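Local atomic coordinates of AB hydrolase-1 domain-containing protein (Streptococcus mutans, PDB entry 4L9A), a protein that probably hydrolyses carboxylic esters as a member of the alpha/beta hydrolase fold family. Residues 79-93 against 204-218. Sequence-based numbering, arbitrary orientation.
Sequences NSGYSPVSNQANVGL and QLNDVQSLPDFKIRL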
loop_
_atom_site.group_PDB
_atom_site.type_symbol
_atom_site.label_atom_id
_atom_site.label_comp_id
_atom_site.label_asym_id
_atom_site.label_seq_id
_atom_site.Cartn_x
_atom_site.Cartn_y
_atom_site.Cartn_z
ATOM N N ASN A 79 6.240 0.789 -12.826
ATOM C CA ASN A 79 5.163 0.155 -13.585
ATOM C C ASN A 79 3.763 0.342 -12.993
ATOM O O ASN A 79 2.850 -0.465 -13.238
ATOM C CB ASN A 79 5.438 -1.337 -13.763
ATOM C CG ASN A 79 6.699 -1.602 -14.559
ATOM O OD1 ASN A 79 6.984 -0.923 -15.553
ATOM N ND2 ASN A 79 7.461 -2.604 -14.133
ATOM N N SER A 80 3.590 1.395 -12.212
ATOM C CA SER A 80 2.268 1.716 -11.696
ATOM C C SER A 80 2.035 3.210 -11.666
ATOM O O SER A 80 2.979 3.991 -11.527
ATOM C CB SER A 80 2.098 1.160 -10.280
ATOM O OG SER A 80 2.720 2.018 -9.349
ATOM N N GLY A 81 0.774 3.610 -11.769
ATOM C CA GLY A 81 0.438 5.010 -11.628
ATOM C C GLY A 81 1.280 5.849 -12.572
ATOM O O GLY A 81 1.362 5.550 -13.759
ATOM N N TYR A 82 1.918 6.892 -12.053
ATOM C CA TYR A 82 2.682 7.770 -12.926
ATOM C C TYR A 82 4.185 7.539 -12.804
ATOM O O TYR A 82 4.969 8.288 -13.380
ATOM C CB TYR A 82 2.329 9.242 -12.681
ATOM C CG TYR A 82 0.881 9.573 -12.981
ATOM C CD1 TYR A 82 0.452 9.810 -14.287
ATOM C CD2 TYR A 82 -0.053 9.660 -11.959
ATOM C CE1 TYR A 82 -0.872 10.109 -14.562
ATOM C CE2 TYR A 82 -1.380 9.968 -12.228
ATOM C CZ TYR A 82 -1.786 10.184 -13.529
ATOM O OH TYR A 82 -3.116 10.482 -13.789
ATOM N N SER A 83 4.606 6.526 -12.050
ATOM C CA SER A 83 6.031 6.180 -12.087
ATOM C C SER A 83 6.372 5.591 -13.450
ATOM O O SER A 83 5.486 5.126 -14.162
ATOM C CB SER A 83 6.424 5.235 -10.953
ATOM O OG SER A 83 6.649 5.971 -9.754
ATOM N N PRO A 84 7.657 5.621 -13.828
ATOM C CA PRO A 84 8.022 5.127 -15.158
ATOM C C PRO A 84 7.824 3.615 -15.296
ATOM O O PRO A 84 7.819 2.866 -14.299
ATOM C CB PRO A 84 9.518 5.465 -15.264
ATOM C CG PRO A 84 9.746 6.571 -14.266
ATOM C CD PRO A 84 8.807 6.212 -13.121
ATOM N N VAL A 85 7.643 3.162 -16.529
ATOM C CA VAL A 85 7.694 1.730 -16.783
ATOM C C VAL A 85 9.140 1.323 -17.066
ATOM O O VAL A 85 9.895 2.061 -17.710
ATOM C CB VAL A 85 6.750 1.281 -17.919
ATOM C CG1 VAL A 85 5.295 1.636 -17.581
ATOM C CG2 VAL A 85 7.154 1.898 -19.233
ATOM N N SER A 86 9.520 0.156 -16.552
ATOM C CA SER A 86 10.858 -0.386 -16.726
ATOM C C SER A 86 10.843 -1.862 -16.319
ATOM O O SER A 86 10.009 -2.286 -15.508
ATOM C CB SER A 86 11.870 0.376 -15.864
ATOM O OG SER A 86 11.582 0.220 -14.480
ATOM N N ASN A 87 11.759 -2.642 -16.884
ATOM C CA ASN A 87 11.877 -4.043 -16.501
ATOM C C ASN A 87 12.267 -4.139 -15.031
ATOM O O ASN A 87 13.207 -3.466 -14.597
ATOM C CB ASN A 87 12.924 -4.747 -17.355
ATOM C CG ASN A 87 12.793 -6.261 -17.292
ATOM O OD1 ASN A 87 12.103 -6.794 -16.420
ATOM N ND2 ASN A 87 13.427 -6.953 -18.221
ATOM N N GLN A 88 11.548 -4.969 -14.269
ATOM C CA GLN A 88 11.838 -5.185 -12.846
ATOM C C GLN A 88 12.539 -6.530 -12.566
ATOM O O GLN A 88 12.816 -6.866 -11.416
ATOM C CB GLN A 88 10.555 -5.039 -12.002
ATOM C CG GLN A 88 9.967 -3.607 -12.028
ATOM C CD GLN A 88 10.854 -2.604 -11.310
ATOM O OE1 GLN A 88 10.984 -2.634 -10.081
ATOM N NE2 GLN A 88 11.481 -1.721 -12.076
ATOM N N ALA A 89 12.856 -7.269 -13.624
ATOM C CA ALA A 89 13.539 -8.560 -13.512
ATOM C C ALA A 89 14.743 -8.592 -12.575
ATOM O O ALA A 89 14.947 -9.586 -11.876
ATOM C CB ALA A 89 13.950 -9.069 -14.891
ATOM N N ASN A 90 15.556 -7.536 -12.573
ATOM C CA ASN A 90 16.765 -7.525 -11.746
ATOM C C ASN A 90 16.614 -6.702 -10.471
ATOM O O ASN A 90 17.604 -6.366 -9.829
ATOM C CB ASN A 90 17.974 -7.031 -12.552
ATOM C CG ASN A 90 18.429 -8.036 -13.572
ATOM O OD1 ASN A 90 18.476 -9.233 -13.289
ATOM N ND2 ASN A 90 18.759 -7.564 -14.779
ATOM N N VAL A 91 15.374 -6.359 -10.130
ATOM C CA VAL A 91 15.096 -5.547 -8.946
ATOM C C VAL A 91 14.695 -6.474 -7.801
ATOM O O VAL A 91 13.914 -7.397 -7.998
ATOM C CB VAL A 91 13.991 -4.508 -9.232
ATOM C CG1 VAL A 91 13.710 -3.669 -8.004
ATOM C CG2 VAL A 91 14.412 -3.603 -10.420
ATOM N N GLY A 92 15.269 -6.260 -6.621
ATOM C CA GLY A 92 14.887 -7.031 -5.447
ATOM C C GLY A 92 14.173 -6.142 -4.454
ATOM O O GLY A 92 14.246 -4.917 -4.566
ATOM N N LEU A 93 13.477 -6.742 -3.488
ATOM C CA LEU A 93 12.762 -5.954 -2.484
ATOM C C LEU A 93 13.733 -4.980 -1.811
ATOM O O LEU A 93 13.382 -3.847 -1.487
ATOM C CB LEU A 93 12.112 -6.858 -1.427
ATOM C CG LEU A 93 11.287 -6.138 -0.352
ATOM C CD1 LEU A 93 10.193 -5.265 -0.986
ATOM C CD2 LEU A 93 10.689 -7.138 0.681
ATOM N N GLN A 204 1.376 3.361 -21.047
ATOM C CA GLN A 204 2.834 3.241 -21.038
ATOM C C GLN A 204 3.260 1.759 -21.042
ATOM O O GLN A 204 4.214 1.375 -21.716
ATOM C CB GLN A 204 3.446 3.970 -19.828
ATOM C CG GLN A 204 2.918 5.388 -19.590
ATOM C CD GLN A 204 3.028 6.287 -20.817
ATOM O OE1 GLN A 204 4.048 6.294 -21.513
ATOM N NE2 GLN A 204 1.966 7.046 -21.091
ATOM N N LEU A 205 2.551 0.926 -20.291
ATOM C CA LEU A 205 2.876 -0.499 -20.233
ATOM C C LEU A 205 2.712 -1.209 -21.564
ATOM O O LEU A 205 3.375 -2.211 -21.813
ATOM C CB LEU A 205 2.061 -1.208 -19.152
ATOM C CG LEU A 205 2.602 -1.014 -17.734
ATOM C CD1 LEU A 205 1.549 -1.461 -16.710
ATOM C CD2 LEU A 205 3.901 -1.780 -17.531
ATOM N N ASN A 206 1.838 -0.696 -22.426
ATOM C CA ASN A 206 1.658 -1.290 -23.743
ATOM C C ASN A 206 2.986 -1.383 -24.506
ATOM O O ASN A 206 3.184 -2.285 -25.324
ATOM C CB ASN A 206 0.633 -0.490 -24.571
ATOM C CG ASN A 206 -0.796 -0.699 -24.093
ATOM O OD1 ASN A 206 -1.083 -1.662 -23.385
ATOM N ND2 ASN A 206 -1.699 0.201 -24.487
ATOM N N ASP A 207 3.890 -0.443 -24.237
ATOM C CA ASP A 207 5.151 -0.384 -24.969
ATOM C C ASP A 207 6.089 -1.518 -24.591
ATOM O O ASP A 207 6.874 -1.962 -25.415
ATOM C CB ASP A 207 5.875 0.949 -24.729
ATOM C CG ASP A 207 5.149 2.128 -25.331
ATOM O OD1 ASP A 207 4.444 1.933 -26.334
ATOM O OD2 ASP A 207 5.287 3.250 -24.803
ATOM N N VAL A 208 6.031 -1.976 -23.344
ATOM C CA VAL A 208 7.014 -2.958 -22.876
ATOM C C VAL A 208 6.491 -4.331 -22.425
ATOM O O VAL A 208 7.238 -5.313 -22.434
ATOM C CB VAL A 208 7.847 -2.383 -21.721
ATOM C CG1 VAL A 208 8.669 -1.221 -22.209
ATOM C CG2 VAL A 208 6.942 -1.968 -20.573
ATOM N N GLN A 209 5.227 -4.416 -22.027
ATOM C CA GLN A 209 4.786 -5.606 -21.302
ATOM C C GLN A 209 4.808 -6.905 -22.119
ATOM O O GLN A 209 4.853 -7.993 -21.550
ATOM C CB GLN A 209 3.422 -5.386 -20.652
ATOM C CG GLN A 209 2.293 -5.166 -21.621
ATOM C CD GLN A 209 1.025 -4.768 -20.908
ATOM O OE1 GLN A 209 0.932 -4.863 -19.681
ATOM N NE2 GLN A 209 0.036 -4.317 -21.671
ATOM N N SER A 210 4.801 -6.794 -23.442
ATOM C CA SER A 210 4.820 -7.977 -24.295
ATOM C C SER A 210 6.229 -8.379 -24.717
ATOM O O SER A 210 6.403 -9.291 -25.530
ATOM C CB SER A 210 3.946 -7.756 -25.527
ATOM O OG SER A 210 2.644 -7.407 -25.135
ATOM N N LEU A 211 7.233 -7.697 -24.174
ATOM C CA LEU A 211 8.617 -8.067 -24.442
ATOM C C LEU A 211 9.061 -9.263 -23.595
ATOM O O LEU A 211 8.649 -9.406 -22.441
ATOM C CB LEU A 211 9.535 -6.871 -24.232
ATOM C CG LEU A 211 9.228 -5.727 -25.195
ATOM C CD1 LEU A 211 10.104 -4.506 -24.919
ATOM C CD2 LEU A 211 9.398 -6.207 -26.634
ATOM N N PRO A 212 9.905 -10.127 -24.177
ATOM C CA PRO A 212 10.290 -11.422 -23.603
ATOM C C PRO A 212 10.777 -11.339 -22.152
ATOM O O PRO A 212 10.243 -12.032 -21.282
ATOM C CB PRO A 212 11.434 -11.872 -24.515
ATOM C CG PRO A 212 11.137 -11.231 -25.828
ATOM C CD PRO A 212 10.534 -9.894 -25.489
ATOM N N ASP A 213 11.777 -10.506 -21.899
ATOM C CA ASP A 213 12.401 -10.472 -20.586
ATOM C C ASP A 213 11.608 -9.669 -19.547
ATOM O O ASP A 213 11.987 -9.617 -18.380
ATOM C CB ASP A 213 13.830 -9.932 -20.696
ATOM C CG ASP A 213 14.681 -10.707 -21.690
ATOM O OD1 ASP A 213 14.410 -11.904 -21.897
ATOM O OD2 ASP A 213 15.628 -10.111 -22.257
ATOM N N PHE A 214 10.508 -9.049 -19.958
ATOM C CA PHE A 214 9.826 -8.096 -19.082
ATOM C C PHE A 214 9.178 -8.723 -17.863
ATOM O O PHE A 214 8.404 -9.667 -17.986
ATOM C CB PHE A 214 8.753 -7.315 -19.839
ATOM C CG PHE A 214 8.096 -6.257 -19.010
ATOM C CD1 PHE A 214 6.837 -6.454 -18.476
ATOM C CD2 PHE A 214 8.756 -5.066 -18.739
ATOM C CE1 PHE A 214 6.233 -5.467 -17.702
ATOM C CE2 PHE A 214 8.167 -4.088 -17.962
ATOM C CZ PHE A 214 6.902 -4.284 -17.450
ATOM N N LYS A 215 9.493 -8.176 -16.692
ATOM C CA LYS A 215 8.839 -8.551 -15.445
ATOM C C LYS A 215 8.277 -7.284 -14.840
ATOM O O LYS A 215 9.010 -6.314 -14.622
ATOM C CB LYS A 215 9.833 -9.172 -14.466
ATOM C CG LYS A 215 10.447 -10.469 -14.951
ATOM C CD LYS A 215 9.375 -11.499 -15.248
ATOM C CE LYS A 215 9.976 -12.720 -15.926
ATOM N NZ LYS A 215 11.139 -13.253 -15.158
ATOM N N ILE A 216 6.979 -7.289 -14.563
ATOM C CA ILE A 216 6.307 -6.076 -14.131
ATOM C C ILE A 216 6.633 -5.742 -12.672
ATOM O O ILE A 216 6.555 -4.583 -12.250
ATOM C CB ILE A 216 4.789 -6.170 -14.349
ATOM C CG1 ILE A 216 4.146 -4.787 -14.206
ATOM C CG2 ILE A 216 4.169 -7.195 -13.386
ATOM C CD1 ILE A 216 2.825 -4.657 -14.920
ATOM N N ARG A 217 7.039 -6.741 -11.903
ATOM C CA ARG A 217 7.298 -6.492 -10.483
ATOM C C ARG A 217 8.482 -7.287 -9.946
ATOM O O ARG A 217 8.770 -8.381 -10.415
ATOM C CB ARG A 217 6.052 -6.805 -9.658
ATOM C CG ARG A 217 6.157 -6.412 -8.192
ATOM C CD ARG A 217 4.783 -6.418 -7.532
ATOM N NE ARG A 217 3.824 -5.659 -8.331
ATOM C CZ ARG A 217 3.021 -6.195 -9.248
ATOM N NH1 ARG A 217 3.047 -7.505 -9.481
ATOM N NH2 ARG A 217 2.190 -5.418 -9.929
ATOM N N LEU A 218 9.158 -6.730 -8.953
ATOM C CA LEU A 218 10.271 -7.422 -8.322
ATOM C C LEU A 218 9.793 -8.748 -7.725
ATOM O O LEU A 218 8.652 -8.872 -7.303
ATOM C CB LEU A 218 10.905 -6.535 -7.252
ATOM C CG LEU A 218 10.041 -6.121 -6.055
ATOM C CD1 LEU A 218 10.047 -7.204 -4.966
ATOM C CD2 LEU A 218 10.538 -4.781 -5.510
HETATM O O HOH W 1 2.077 -2.622 -11.529
HETATM O O HOH W 2 9.049 -3.542 -8.581
HETATM O O HOH W 3 11.183 -9.623 -11.208
#
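Asn87 OD1 is gripped by two backbone N-H groups that arrive from opposite faces of the amide: Lys215 N across the contact at 3.0 Å and Ala89 N from its own segment, the latter closing an Asx turn. CG lies anti to the backbone N (chi1 -163°), which brings the amide to 213-215. Asparagine suits the place because its short side chain carries both acceptor and donor: ND2 gives a weak bond to Asp213 O and a hydrogen bond to a glycerol, probably from the crystallisation liquor. Next to it Gln88 N donates to Lys215 O at 2.9 Å.

Asn79 needs donor and acceptor in one buried group. ND2 gives one N-H to Ser86 O and the other to Ile216 O (ND2 to Ile216 O 2.9 Å), both near the amide plane, while OD1 accepts from Ser86 N; three bonds thus fix the amide's rotation. OD1 also lies in plane at the edge of the Phe214 ring, turned 65° from the amide.

Apolar contacts flank this polar centre. Branched Val85 sets CG1 against Gln204 CB and Leu205 CD2, and CG2 toward Val208. Leu218 packs CB against Val91 O (3.2 Å) and spreads its methyls over Gly92 and Leu93.

Asparagine amides, with one main-chain bond and two apolar patches, therefore join the loop leading into helix 93-106 to the chain leaving helix 188-206, without regular strand pairing.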